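Local structure of putative oxidoreductase (Gluconobacter oxydans, 3WJ7) at residues L42-T47 / S51-L56; A86-W91 / G152-S157; A112-G117 / N173-I178; V118-Y123 / L229-G234; T183-R188 / T193-M198. The protein is a reductase of the short-chain dehydrogenase/reductase (SDR) family, probably using a nicotinamide coenzyme bound to a Rossmann fold to reduce carbonyl substrates. All blocks are in the same frame, centred on the assembly; numbering follows the deposited sequence.

Interaction 1. Residues L42-T47 / S51-L56; sequences LLVRPT and SNIAEL
Leu42 and Leu56 meet methyl to methyl, CD1 of Leu42 lying 3.7 Å from CD1 of Leu56, and their side chains approach at about a right angle. This is the tight part of the contact. Beside it Ile53 reaches back toward the strand, with its CD1 4.1 Å from Val44 CG1; Leu42 CD1 and Ile53 CD1 are farther apart, 4.4 Å. Leu42 holds its CG anti to the carbonyl carbon (chi1 -55°), which carries CD1 out from strand 39-44 to the loop. All four residues are buried, and Leu56 also packs on Ala30 of helix 24-35. The loop turns back on itself through a bond from Leu56 N to Ile53 O, which brings both hydrophobic residues to the same side. The outer part of the loop is looser: Ala54 and Glu55 are exposed and take no part in the contact. Strand 39-44 is the second of the Rossmann sheet, and the loop after it commonly lies near the coenzyme's adenosine end in SDR enzymes. Across the two segments the contact is wholly apolar, so shape and dispersion, not directional bonds, hold the loop against the strand.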
# COMPACT_ATOMS: atom_id res chain seq x y z
N LEU A 42 18.07 -27.01 -5.25
CA LEU A 42 16.78 -26.34 -5.12
C LEU A 42 16.94 -25.25 -4.08
O LEU A 42 17.30 -25.55 -2.96
CB LEU A 42 15.70 -27.35 -4.72
CG LEU A 42 15.55 -28.57 -5.66
CD1 LEU A 42 14.46 -29.52 -5.21
CD2 LEU A 42 15.34 -28.23 -7.13
N LEU A 43 16.74 -23.99 -4.43
CA LEU A 43 16.79 -22.95 -3.43
C LEU A 43 15.46 -22.98 -2.71
O LEU A 43 14.41 -23.04 -3.35
CB LEU A 43 17.04 -21.58 -4.05
CG LEU A 43 17.22 -20.42 -3.07
CD1 LEU A 43 18.64 -20.34 -2.50
CD2 LEU A 43 16.84 -19.10 -3.74
N VAL A 44 15.51 -22.99 -1.38
CA VAL A 44 14.32 -22.90 -0.52
C VAL A 44 14.52 -21.86 0.58
O VAL A 44 15.68 -21.54 0.94
CB VAL A 44 14.05 -24.24 0.18
CG1 VAL A 44 13.71 -25.33 -0.84
CG2 VAL A 44 15.25 -24.62 1.05
N ARG A 45 13.40 -21.35 1.11
CA ARG A 45 13.39 -20.38 2.22
C ARG A 45 13.66 -21.02 3.60
O ARG A 45 13.33 -22.19 3.82
CB ARG A 45 12.06 -19.63 2.25
CG ARG A 45 12.07 -18.26 1.58
CD ARG A 45 10.83 -17.44 1.97
NE ARG A 45 10.61 -16.24 1.15
CZ ARG A 45 9.96 -16.22 -0.02
NH1 ARG A 45 9.45 -17.34 -0.54
NH2 ARG A 45 9.82 -15.07 -0.69
N PRO A 46 14.28 -20.24 4.54
CA PRO A 46 14.40 -20.64 5.96
C PRO A 46 13.10 -21.25 6.54
O PRO A 46 13.15 -22.26 7.24
CB PRO A 46 14.75 -19.31 6.68
CG PRO A 46 15.23 -18.37 5.61
CD PRO A 46 15.04 -19.01 4.25
N THR A 47 11.97 -20.61 6.23
CA THR A 47 10.62 -21.12 6.53
C THR A 47 10.29 -22.44 5.80
O THR A 47 10.67 -23.51 6.26
CB THR A 47 9.55 -20.03 6.23
OG1 THR A 47 9.87 -19.36 4.99
CG2 THR A 47 9.51 -18.99 7.36
N SER A 51 7.49 -30.77 1.07
CA SER A 51 6.57 -31.89 0.90
C SER A 51 6.50 -32.50 -0.50
O SER A 51 6.54 -33.72 -0.63
CB SER A 51 5.17 -31.53 1.39
OG SER A 51 5.06 -31.84 2.76
N ASN A 52 6.34 -31.68 -1.54
CA ASN A 52 6.39 -32.23 -2.91
C ASN A 52 7.83 -32.15 -3.47
O ASN A 52 8.08 -32.04 -4.69
CB ASN A 52 5.31 -31.60 -3.82
CG ASN A 52 5.37 -30.08 -3.86
OD1 ASN A 52 6.17 -29.45 -3.17
ND2 ASN A 52 4.52 -29.49 -4.69
N ILE A 53 8.77 -32.25 -2.52
CA ILE A 53 10.20 -32.14 -2.77
C ILE A 53 10.90 -33.47 -2.59
O ILE A 53 11.52 -33.95 -3.52
CB ILE A 53 10.86 -31.09 -1.84
CG1 ILE A 53 10.87 -29.72 -2.48
CG2 ILE A 53 12.30 -31.48 -1.49
CD1 ILE A 53 11.81 -28.79 -1.75
N ALA A 54 10.82 -34.06 -1.39
CA ALA A 54 11.67 -35.22 -1.04
C ALA A 54 11.75 -36.26 -2.16
O ALA A 54 12.77 -36.92 -2.32
CB ALA A 54 11.25 -35.84 0.28
N GLU A 55 10.68 -36.35 -2.95
CA GLU A 55 10.66 -37.03 -4.26
C GLU A 55 11.90 -36.88 -5.13
O GLU A 55 12.25 -37.78 -5.88
CB GLU A 55 9.46 -36.54 -5.07
CG GLU A 55 8.42 -37.60 -5.37
CD GLU A 55 7.30 -37.06 -6.23
OE1 GLU A 55 7.55 -36.12 -7.02
OE2 GLU A 55 6.17 -37.59 -6.12
N LEU A 56 12.54 -35.72 -5.07
CA LEU A 56 13.69 -35.42 -5.92
C LEU A 56 14.99 -35.60 -5.16
O LEU A 56 15.18 -35.02 -4.09
CB LEU A 56 13.60 -33.98 -6.43
CG LEU A 56 12.27 -33.48 -7.01
CD1 LEU A 56 12.13 -31.97 -6.82
CD2 LEU A 56 12.14 -33.85 -8.48

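Interaction 2. Residues A86-W91 / G152-S157; sequences ADYRLW and GIYKLS
Arg89 lays its CG over the face of the Tyr154 ring, 3.5 Å from the centroid and only 7° off the ring normal, a CH-pi contact. The aliphatic part of the arginine does the touching: its guanidinium plane is turned 58° from the ring, with Arg89 NE 4.0 Å from Tyr154 CE2, so no parallel stack forms. At the other end of the ring, Tyr154 OH sits over one face of Tyr88, 4.0 Å from Tyr88 CE1 and offset toward the rim. Tyr154 reaches both partners because its CG stands anti to the backbone N (chi1 169°), sending the ring out from the first turn of helix 153-172. That position fits the tyrosine of the SDR YxxxK motif, so the ring probably borders the active-site cleft of the Rossmann fold. Were Tyr154 an alanine, the Arg89 chain, losing the face it lies on, would probably be freer to turn. Arg89 is poorly ordered, so its fit on the ring should be read with caution. Farther out, Tyr88 rests on Thr183 and Pro184 of strand 176-185, and its side chain lies about 5 Å from a bound mercury ion. Farther along the loop, Trp91 packs on Ile151 of the second subunit.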
# COMPACT_ATOMS: atom_id res chain seq x y z
N ALA A 86 8.16 -18.04 -6.22
CA ALA A 86 7.87 -18.93 -5.07
C ALA A 86 6.37 -19.31 -5.01
O ALA A 86 6.01 -20.50 -4.93
CB ALA A 86 8.32 -18.28 -3.76
N ASP A 87 5.53 -18.28 -5.06
CA ASP A 87 4.09 -18.46 -5.19
C ASP A 87 3.58 -17.94 -6.53
O ASP A 87 4.35 -17.47 -7.39
CB ASP A 87 3.34 -17.74 -4.06
CG ASP A 87 4.19 -17.56 -2.83
OD1 ASP A 87 4.38 -18.55 -2.08
OD2 ASP A 87 4.65 -16.41 -2.61
N TYR A 88 2.26 -18.01 -6.67
CA TYR A 88 1.52 -17.66 -7.86
C TYR A 88 0.23 -17.03 -7.29
O TYR A 88 -0.69 -17.75 -6.86
CB TYR A 88 1.25 -18.95 -8.71
CG TYR A 88 0.39 -18.70 -9.95
CD1 TYR A 88 0.96 -18.62 -11.24
CD2 TYR A 88 -0.99 -18.50 -9.81
CE1 TYR A 88 0.16 -18.34 -12.34
CE2 TYR A 88 -1.79 -18.22 -10.90
CZ TYR A 88 -1.23 -18.14 -12.16
OH TYR A 88 -2.11 -17.86 -13.20
N ARG A 89 0.17 -15.70 -7.24
CA ARG A 89 -0.98 -14.97 -6.67
C ARG A 89 -1.30 -15.21 -5.16
O ARG A 89 -2.47 -15.15 -4.77
CB ARG A 89 -2.25 -15.18 -7.51
CG ARG A 89 -2.37 -14.35 -8.79
CD ARG A 89 -3.23 -15.11 -9.79
NE ARG A 89 -4.12 -14.29 -10.62
CZ ARG A 89 -5.24 -14.74 -11.20
NH1 ARG A 89 -5.62 -16.01 -11.04
NH2 ARG A 89 -5.98 -13.93 -11.94
N LEU A 90 -0.27 -15.48 -4.34
CA LEU A 90 -0.39 -15.53 -2.86
C LEU A 90 -0.92 -14.19 -2.30
O LEU A 90 -0.23 -13.17 -2.35
CB LEU A 90 0.96 -15.85 -2.20
CG LEU A 90 1.11 -15.82 -0.65
CD1 LEU A 90 0.82 -17.17 0.00
CD2 LEU A 90 2.48 -15.34 -0.18
N TRP A 91 -2.14 -14.20 -1.78
CA TRP A 91 -2.71 -13.05 -1.12
C TRP A 91 -1.80 -12.62 0.06
O TRP A 91 -1.18 -13.48 0.73
CB TRP A 91 -4.12 -13.39 -0.63
CG TRP A 91 -4.68 -12.34 0.23
CD1 TRP A 91 -5.55 -11.38 -0.14
CD2 TRP A 91 -4.39 -12.10 1.64
NE1 TRP A 91 -5.84 -10.56 0.93
CE2 TRP A 91 -5.14 -10.97 2.02
CE3 TRP A 91 -3.57 -12.74 2.59
CZ2 TRP A 91 -5.11 -10.46 3.32
CZ3 TRP A 91 -3.53 -12.22 3.89
CH2 TRP A 91 -4.30 -11.08 4.24
N GLY A 152 -3.83 -4.24 -11.55
CA GLY A 152 -3.63 -4.59 -10.14
C GLY A 152 -2.18 -4.76 -9.74
O GLY A 152 -1.26 -4.70 -10.58
N ILE A 153 -1.95 -4.99 -8.47
CA ILE A 153 -0.63 -5.08 -7.98
C ILE A 153 -0.03 -6.39 -8.47
O ILE A 153 1.11 -6.42 -8.84
CB ILE A 153 -0.57 -4.87 -6.44
CG1 ILE A 153 -0.70 -3.37 -6.15
CG2 ILE A 153 0.81 -5.23 -5.90
CD1 ILE A 153 -1.26 -2.97 -4.79
N TYR A 154 -0.83 -7.46 -8.56
CA TYR A 154 -0.31 -8.72 -9.05
C TYR A 154 0.28 -8.56 -10.44
O TYR A 154 1.38 -8.99 -10.70
CB TYR A 154 -1.35 -9.88 -9.05
CG TYR A 154 -0.81 -11.11 -9.82
CD1 TYR A 154 0.24 -11.91 -9.29
CD2 TYR A 154 -1.29 -11.43 -11.11
CE1 TYR A 154 0.77 -12.97 -10.01
CE2 TYR A 154 -0.77 -12.51 -11.82
CZ TYR A 154 0.26 -13.28 -11.27
OH TYR A 154 0.76 -14.37 -11.97
N LYS A 155 -0.46 -7.97 -11.35
CA LYS A 155 0.03 -7.83 -12.70
C LYS A 155 1.16 -6.82 -12.71
O LYS A 155 2.14 -7.06 -13.37
CB LYS A 155 -1.10 -7.45 -13.69
CG LYS A 155 -2.30 -8.39 -13.70
CD LYS A 155 -3.36 -7.96 -14.72
CE LYS A 155 -2.97 -8.10 -16.21
NZ LYS A 155 -4.17 -8.41 -17.06
N LEU A 156 1.03 -5.70 -12.00
CA LEU A 156 2.06 -4.63 -11.98
C LEU A 156 3.38 -5.17 -11.54
O LEU A 156 4.44 -4.86 -12.14
CB LEU A 156 1.68 -3.49 -11.04
CG LEU A 156 2.51 -2.22 -11.21
CD1 LEU A 156 2.46 -1.73 -12.65
CD2 LEU A 156 2.11 -1.09 -10.27
N SER A 157 3.32 -6.01 -10.53
CA SER A 157 4.48 -6.72 -10.06
C SER A 157 5.09 -7.63 -11.17
O SER A 157 6.33 -7.71 -11.36
CB SER A 157 4.05 -7.57 -8.89
OG SER A 157 5.18 -7.85 -8.12

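Interaction 3. Residues A112-G117 / N173-I178; sequences AALEAG and NLPAII
Ala116 N donates to Ala112 O at 2.8 Å in the last turn of helix 95-115, the turn from which Leu114 leans on Leu174 and Pro175. The end of this helix is a Schellman motif. Gly117 has positive phi, its N returns to Leu114 O at 3.0 Å, and Val118 N reaches Ala113 O in a probable hydrogen bond. Between the side chains the contact is apolar and rather loose. Leu114 CB lies 4.3 Å from Leu174 CD1, and Leu114 CD1 comes within 4.4 Å of Pro175 CD, so two levels of the same side chain meet two successive residues. With chi1 at -172°, CG of Leu114 stands opposite the backbone N, and this rotation swings the isopropyl end over to the 173-175 linker. Leu174 has a matching chi1 of -171°, which brings its own methyl group back to the helix. Pro175 forms the centre of an inverse gamma turn, closed by a weak bond from Ala176 N to Leu174 O, and from there the chain enters its strand. The helix end thus packs beside the short connection between helix 153-172 and strand 176-185 of the Rossmann fold. Around it, Leu114 also touches Lys172 of helix 153-172, Ala113 packs on Leu75 of helix 71-75, and both Ala113 and Leu174 rest on Ile121 of the neighbouring parallel strand 120-124.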
# COMPACT_ATOMS: atom_id res chain seq x y z
N ALA A 112 23.26 -11.72 -9.23
CA ALA A 112 24.10 -12.77 -8.61
C ALA A 112 24.50 -13.88 -9.57
O ALA A 112 25.65 -14.32 -9.54
CB ALA A 112 23.45 -13.35 -7.35
N ALA A 113 23.57 -14.31 -10.42
CA ALA A 113 23.84 -15.37 -11.44
C ALA A 113 24.83 -14.89 -12.50
O ALA A 113 25.62 -15.66 -13.08
CB ALA A 113 22.56 -15.80 -12.11
N LEU A 114 24.74 -13.60 -12.77
CA LEU A 114 25.62 -12.93 -13.69
C LEU A 114 27.00 -12.97 -13.08
O LEU A 114 27.94 -13.46 -13.70
CB LEU A 114 25.15 -11.49 -13.88
CG LEU A 114 25.81 -10.64 -14.95
CD1 LEU A 114 25.66 -11.32 -16.29
CD2 LEU A 114 25.17 -9.27 -14.99
N GLU A 115 27.10 -12.46 -11.85
CA GLU A 115 28.32 -12.49 -11.07
C GLU A 115 28.93 -13.90 -10.88
O GLU A 115 30.15 -14.03 -10.97
CB GLU A 115 28.12 -11.80 -9.74
CG GLU A 115 28.18 -10.30 -9.89
CD GLU A 115 27.20 -9.51 -9.00
OE1 GLU A 115 26.84 -9.99 -7.90
OE2 GLU A 115 26.78 -8.40 -9.44
N ALA A 116 28.13 -14.93 -10.65
CA ALA A 116 28.67 -16.30 -10.50
C ALA A 116 29.07 -16.91 -11.85
O ALA A 116 29.63 -18.00 -11.92
CB ALA A 116 27.67 -17.19 -9.79
N GLY A 117 28.76 -16.22 -12.95
CA GLY A 117 29.07 -16.74 -14.26
C GLY A 117 28.14 -17.84 -14.76
O GLY A 117 28.55 -18.61 -15.61
N ASN A 173 23.96 -7.76 -20.72
CA ASN A 173 24.14 -9.06 -21.42
C ASN A 173 23.89 -10.30 -20.53
O ASN A 173 24.59 -11.32 -20.64
CB ASN A 173 25.50 -9.10 -22.12
CG ASN A 173 25.78 -7.79 -22.86
OD1 ASN A 173 25.24 -7.54 -23.94
ND2 ASN A 173 26.59 -6.92 -22.24
N LEU A 174 22.88 -10.18 -19.67
CA LEU A 174 22.28 -11.30 -18.94
C LEU A 174 21.81 -12.45 -19.91
O LEU A 174 21.07 -12.25 -20.85
CB LEU A 174 21.14 -10.78 -18.06
CG LEU A 174 20.56 -11.81 -17.10
CD1 LEU A 174 21.35 -11.90 -15.80
CD2 LEU A 174 19.08 -11.55 -16.84
N PRO A 175 22.30 -13.66 -19.70
CA PRO A 175 21.98 -14.61 -20.76
C PRO A 175 20.62 -15.26 -20.50
O PRO A 175 20.53 -16.49 -20.34
CB PRO A 175 23.11 -15.62 -20.66
CG PRO A 175 23.49 -15.58 -19.21
CD PRO A 175 23.39 -14.14 -18.83
N ALA A 176 19.58 -14.44 -20.42
CA ALA A 176 18.24 -14.90 -20.02
C ALA A 176 17.26 -15.08 -21.18
O ALA A 176 17.24 -14.29 -22.16
CB ALA A 176 17.63 -13.99 -18.95
N ILE A 177 16.48 -16.14 -21.08
CA ILE A 177 15.38 -16.43 -21.97
C ILE A 177 14.14 -16.35 -21.09
O ILE A 177 14.13 -16.92 -19.99
CB ILE A 177 15.52 -17.86 -22.48
CG1 ILE A 177 16.73 -17.97 -23.43
CG2 ILE A 177 14.21 -18.38 -23.04
CD1 ILE A 177 17.19 -19.40 -23.78
N ILE A 178 13.10 -15.67 -21.58
CA ILE A 178 11.85 -15.49 -20.84
C ILE A 178 10.68 -16.34 -21.35
O ILE A 178 10.36 -16.38 -22.55
CB ILE A 178 11.37 -14.03 -20.85
CG1 ILE A 178 12.50 -13.11 -20.43
CG2 ILE A 178 10.10 -13.84 -19.99
CD1 ILE A 178 12.15 -11.63 -20.53

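Interaction 4. Residues V118-Y123 / L229-G234; sequences VEKIIY and LALERG
Ile122 and Leu231 bring their CA atoms within 6.8 Å, the closest CA pair between 118-123 and 229-234. This is the helix-on-sheet packing of the doubly wound Rossmann fold, and the alternation of the strand shows it: Lys120 and Ile122 direct their CB atoms to the helix, while Ile121 turns to the opposite face and meets Met110 and Ala113 of helix 95-115. Ile122 makes the main contact. Its CD1 reaches the base of Leu231, 3.4 Å from CB and 3.7 Å from CA of that residue, and the two side chains cross at about a right angle. CG1 of Ile122 lies anti to the carbonyl carbon (chi1 -68°), which extends CD1 to the helix backbone rather than along the strand. Leu231 places its own CG away from the backbone N (chi1 166°), so that its CD1 passes beside Ile122 to the aliphatic chain of Lys120. Phe82 of strand 78-83 touches both Ile122 and Leu231, and Ala230 rests on Ile177 and Val179, so the helix spans several strands. Glu232 starts out away from the strand and forms a salt bridge with Arg36. Lys120 contributes hydrocarbon more than charge: its CD is 4.3 Å from Leu231 CD1, whereas its NZ stays 4.4 Å from Gly234 O, too far for a hydrogen bond.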
# COMPACT_ATOMS: atom_id res chain seq x y z
N VAL A 118 26.89 -17.90 -14.26
CA VAL A 118 25.85 -18.80 -14.84
C VAL A 118 25.73 -18.56 -16.33
O VAL A 118 25.72 -17.43 -16.76
CB VAL A 118 24.46 -18.60 -14.15
CG1 VAL A 118 23.33 -19.23 -14.98
CG2 VAL A 118 24.47 -19.14 -12.72
N GLU A 119 25.65 -19.63 -17.12
CA GLU A 119 25.71 -19.52 -18.58
C GLU A 119 24.35 -19.25 -19.17
O GLU A 119 24.24 -18.59 -20.20
CB GLU A 119 26.23 -20.83 -19.22
CG GLU A 119 27.74 -21.04 -19.11
CD GLU A 119 28.17 -22.48 -19.42
OE1 GLU A 119 27.71 -23.05 -20.44
OE2 GLU A 119 28.98 -23.04 -18.64
N LYS A 120 23.33 -19.85 -18.57
CA LYS A 120 21.98 -19.67 -19.08
C LYS A 120 20.92 -19.57 -17.98
O LYS A 120 20.94 -20.33 -17.00
CB LYS A 120 21.62 -20.75 -20.10
CG LYS A 120 20.59 -20.23 -21.10
CD LYS A 120 20.54 -21.13 -22.34
CE LYS A 120 21.46 -20.62 -23.45
NZ LYS A 120 21.00 -21.22 -24.72
N ILE A 121 20.01 -18.60 -18.15
CA ILE A 121 18.99 -18.31 -17.18
C ILE A 121 17.67 -18.43 -17.89
O ILE A 121 17.47 -17.88 -18.97
CB ILE A 121 19.19 -16.88 -16.62
CG1 ILE A 121 20.46 -16.85 -15.81
CG2 ILE A 121 18.03 -16.47 -15.70
CD1 ILE A 121 20.99 -15.46 -15.57
N ILE A 122 16.76 -19.18 -17.31
CA ILE A 122 15.40 -19.16 -17.81
C ILE A 122 14.53 -18.51 -16.77
O ILE A 122 14.43 -18.98 -15.61
CB ILE A 122 14.90 -20.55 -18.07
CG1 ILE A 122 15.66 -21.15 -19.25
CG2 ILE A 122 13.39 -20.58 -18.35
CD1 ILE A 122 15.47 -22.61 -19.08
N TYR A 123 13.90 -17.40 -17.17
CA TYR A 123 13.10 -16.64 -16.29
C TYR A 123 11.62 -16.94 -16.51
O TYR A 123 11.08 -16.77 -17.63
CB TYR A 123 13.36 -15.16 -16.48
CG TYR A 123 12.44 -14.35 -15.59
CD1 TYR A 123 12.42 -14.55 -14.22
CD2 TYR A 123 11.53 -13.48 -16.14
CE1 TYR A 123 11.57 -13.84 -13.40
CE2 TYR A 123 10.68 -12.75 -15.33
CZ TYR A 123 10.71 -12.95 -13.96
OH TYR A 123 9.88 -12.24 -13.18
N LEU A 229 12.05 -26.94 -22.96
CA LEU A 229 12.17 -26.59 -24.39
C LEU A 229 12.79 -25.23 -24.59
O LEU A 229 13.46 -25.02 -25.59
CB LEU A 229 10.80 -26.60 -25.08
CG LEU A 229 10.14 -27.98 -25.02
CD1 LEU A 229 8.69 -27.96 -25.50
CD2 LEU A 229 11.03 -28.96 -25.78
N ALA A 230 12.53 -24.30 -23.67
CA ALA A 230 13.15 -22.97 -23.79
C ALA A 230 14.63 -23.03 -23.49
O ALA A 230 15.40 -22.31 -24.14
CB ALA A 230 12.48 -21.94 -22.93
N LEU A 231 15.02 -23.87 -22.53
CA LEU A 231 16.42 -24.15 -22.28
C LEU A 231 17.09 -24.81 -23.50
O LEU A 231 18.24 -24.48 -23.81
CB LEU A 231 16.60 -25.08 -21.07
CG LEU A 231 18.01 -25.69 -20.96
CD1 LEU A 231 19.02 -24.69 -20.48
CD2 LEU A 231 18.03 -26.83 -20.00
N GLU A 232 16.40 -25.75 -24.16
CA GLU A 232 17.02 -26.46 -25.30
C GLU A 232 17.06 -25.66 -26.59
O GLU A 232 18.12 -25.59 -27.19
CB GLU A 232 16.40 -27.83 -25.51
CG GLU A 232 16.87 -28.83 -24.46
CD GLU A 232 15.77 -29.76 -23.97
OE1 GLU A 232 14.72 -29.87 -24.66
OE2 GLU A 232 15.92 -30.38 -22.89
N ARG A 233 15.96 -25.00 -26.98
CA ARG A 233 15.85 -24.39 -28.32
C ARG A 233 15.52 -22.90 -28.33
O ARG A 233 15.29 -22.33 -29.39
CB ARG A 233 14.84 -25.17 -29.22
CG ARG A 233 14.88 -26.70 -29.06
CD ARG A 233 13.86 -27.47 -29.92
NE ARG A 233 14.39 -27.89 -31.23
CZ ARG A 233 13.84 -27.62 -32.42
NH1 ARG A 233 12.70 -26.93 -32.53
NH2 ARG A 233 14.43 -28.07 -33.53
N GLY A 234 15.49 -22.26 -27.17
CA GLY A 234 15.06 -20.84 -27.09
C GLY A 234 16.23 -19.92 -27.31
O GLY A 234 17.35 -20.35 -27.10

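Interaction 5. Residues T183-R188 / T193-M198; sequences TPVGPR and TPTGQM
Thr195 meets two residues of strand 176-185 with its two branches, and each pair of side chains crosses at about a right angle. Its methyl is the apolar side: Thr195 CG2 lies 3.6 Å from Val185 CG2. Its hydroxyl faces Thr183, with Thr195 OG1 3.6 Å from Thr183 OG1, a polar neighbourhood too wide to count as a hydrogen bond. The rotation of Thr195 sorts the branches: at chi1 -65° OG1 lies beside the backbone N, while CG2 stands opposite that N and is turned to the valine. Val185 answers with CG2, the methyl beside its own backbone N, while its side chain also touches Ala331 of helix 324-337. The helix start is fixed by Thr193, its N-cap. Gly196 N donates to Thr193 OG1 at 2.9 Å with an N-H...O angle of 160°, and the same hydroxyl oxygen is hydrogen-bonded to Asp189, so two groups grip it. This capping bond ties down the first turn, on which Thr195 is carried to the strand. Backbone bonds from Thr183 and Val185 to Asn216, Val218 and Val220 hold the strand in the Rossmann sheet. Farther along the helix Met198 touches Trp283 of the second subunit. With hydroxyl set near hydroxyl and methyl against methyl, the contact is matched in polarity but unbonded across the segments; directional bonds act within each partner, the cap in the helix and the sheet bonds along the strand.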
# COMPACT_ATOMS: atom_id res chain seq x y z
N THR A 183 -2.53 -19.50 -17.33
CA THR A 183 -2.97 -19.93 -16.02
C THR A 183 -3.00 -21.44 -15.84
O THR A 183 -3.82 -22.12 -16.43
CB THR A 183 -4.21 -19.14 -15.49
OG1 THR A 183 -5.18 -20.02 -14.89
CG2 THR A 183 -4.82 -18.24 -16.53
N PRO A 184 -2.05 -21.98 -15.06
CA PRO A 184 -1.83 -23.42 -15.07
C PRO A 184 -2.79 -24.14 -14.16
O PRO A 184 -3.02 -23.71 -13.06
CB PRO A 184 -0.45 -23.56 -14.51
CG PRO A 184 -0.31 -22.39 -13.57
CD PRO A 184 -1.07 -21.26 -14.21
N VAL A 185 -3.34 -25.25 -14.65
CA VAL A 185 -4.25 -26.08 -13.91
C VAL A 185 -3.69 -27.48 -14.04
O VAL A 185 -3.00 -27.79 -15.02
CB VAL A 185 -5.65 -26.00 -14.54
CG1 VAL A 185 -6.59 -27.03 -14.01
CG2 VAL A 185 -6.20 -24.61 -14.34
N GLY A 186 -3.93 -28.31 -13.05
CA GLY A 186 -3.54 -29.71 -13.14
C GLY A 186 -3.49 -30.41 -11.81
O GLY A 186 -4.04 -29.91 -10.81
N PRO A 187 -2.82 -31.57 -11.78
CA PRO A 187 -2.77 -32.32 -10.54
C PRO A 187 -1.77 -31.71 -9.59
O PRO A 187 -0.97 -30.87 -10.00
CB PRO A 187 -2.34 -33.73 -11.00
CG PRO A 187 -1.60 -33.51 -12.26
CD PRO A 187 -2.29 -32.33 -12.92
N ARG A 188 -1.83 -32.10 -8.32
CA ARG A 188 -0.90 -31.62 -7.30
C ARG A 188 -1.08 -30.14 -6.96
O ARG A 188 -0.11 -29.43 -6.70
CB ARG A 188 0.54 -31.84 -7.72
CG ARG A 188 0.95 -33.26 -7.83
CD ARG A 188 2.29 -33.30 -7.17
NE ARG A 188 2.99 -34.53 -7.48
CZ ARG A 188 3.98 -35.00 -6.75
NH1 ARG A 188 4.38 -34.35 -5.65
NH2 ARG A 188 4.57 -36.13 -7.11
N THR A 193 -3.91 -23.09 -5.74
CA THR A 193 -3.97 -21.80 -6.47
C THR A 193 -5.42 -21.26 -6.51
O THR A 193 -6.37 -22.02 -6.29
CB THR A 193 -3.61 -22.04 -7.96
OG1 THR A 193 -4.63 -22.87 -8.57
CG2 THR A 193 -2.27 -22.70 -8.10
N PRO A 194 -5.60 -19.97 -6.81
CA PRO A 194 -6.97 -19.40 -6.98
C PRO A 194 -7.85 -20.16 -8.00
O PRO A 194 -9.02 -20.48 -7.68
CB PRO A 194 -6.72 -17.98 -7.46
CG PRO A 194 -5.29 -17.68 -7.07
CD PRO A 194 -4.55 -18.94 -6.83
N THR A 195 -7.31 -20.45 -9.19
CA THR A 195 -8.02 -21.21 -10.21
C THR A 195 -8.38 -22.64 -9.75
O THR A 195 -9.52 -23.12 -9.98
CB THR A 195 -7.28 -21.14 -11.56
OG1 THR A 195 -7.29 -19.77 -12.03
CG2 THR A 195 -7.95 -22.00 -12.59
N GLY A 196 -7.44 -23.32 -9.06
CA GLY A 196 -7.79 -24.58 -8.39
C GLY A 196 -8.97 -24.45 -7.40
O GLY A 196 -9.83 -25.36 -7.32
N GLN A 197 -9.02 -23.33 -6.67
CA GLN A 197 -9.97 -23.20 -5.58
C GLN A 197 -11.31 -23.02 -6.25
O GLN A 197 -12.32 -23.66 -5.86
CB GLN A 197 -9.58 -22.07 -4.59
CG GLN A 197 -10.42 -21.91 -3.30
CD GLN A 197 -10.63 -23.21 -2.51
OE1 GLN A 197 -9.70 -23.76 -1.90
NE2 GLN A 197 -11.87 -23.72 -2.54
N MET A 198 -11.33 -22.22 -7.32
CA MET A 198 -12.55 -22.13 -8.16
C MET A 198 -13.03 -23.49 -8.69
O MET A 198 -14.22 -23.79 -8.68
CB MET A 198 -12.33 -21.20 -9.32
CG MET A 198 -12.66 -19.74 -9.04
SD MET A 198 -11.99 -18.84 -10.46
CE MET A 198 -13.34 -17.78 -10.92

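Interactions 1 and 5 are buried, 3 and 4 partly buried, and interaction 2 lies at the surface. Interactions 3 and 4 are close neighbours, their centres 10 Å apart, joined through the adjacent parallel strands 120-124 and 176-185; both pack apolar groups, helix end against linker in one and helix against strand in the other. Strand 176-185 also serves interaction 5 at its far end, beyond the centre of the chain. Interaction 2 differs in using an aromatic face, and it touches interaction 5 through Tyr88. Interaction 1 is aliphatic throughout, and it touches interaction 5, where Asn52 packs on Arg188.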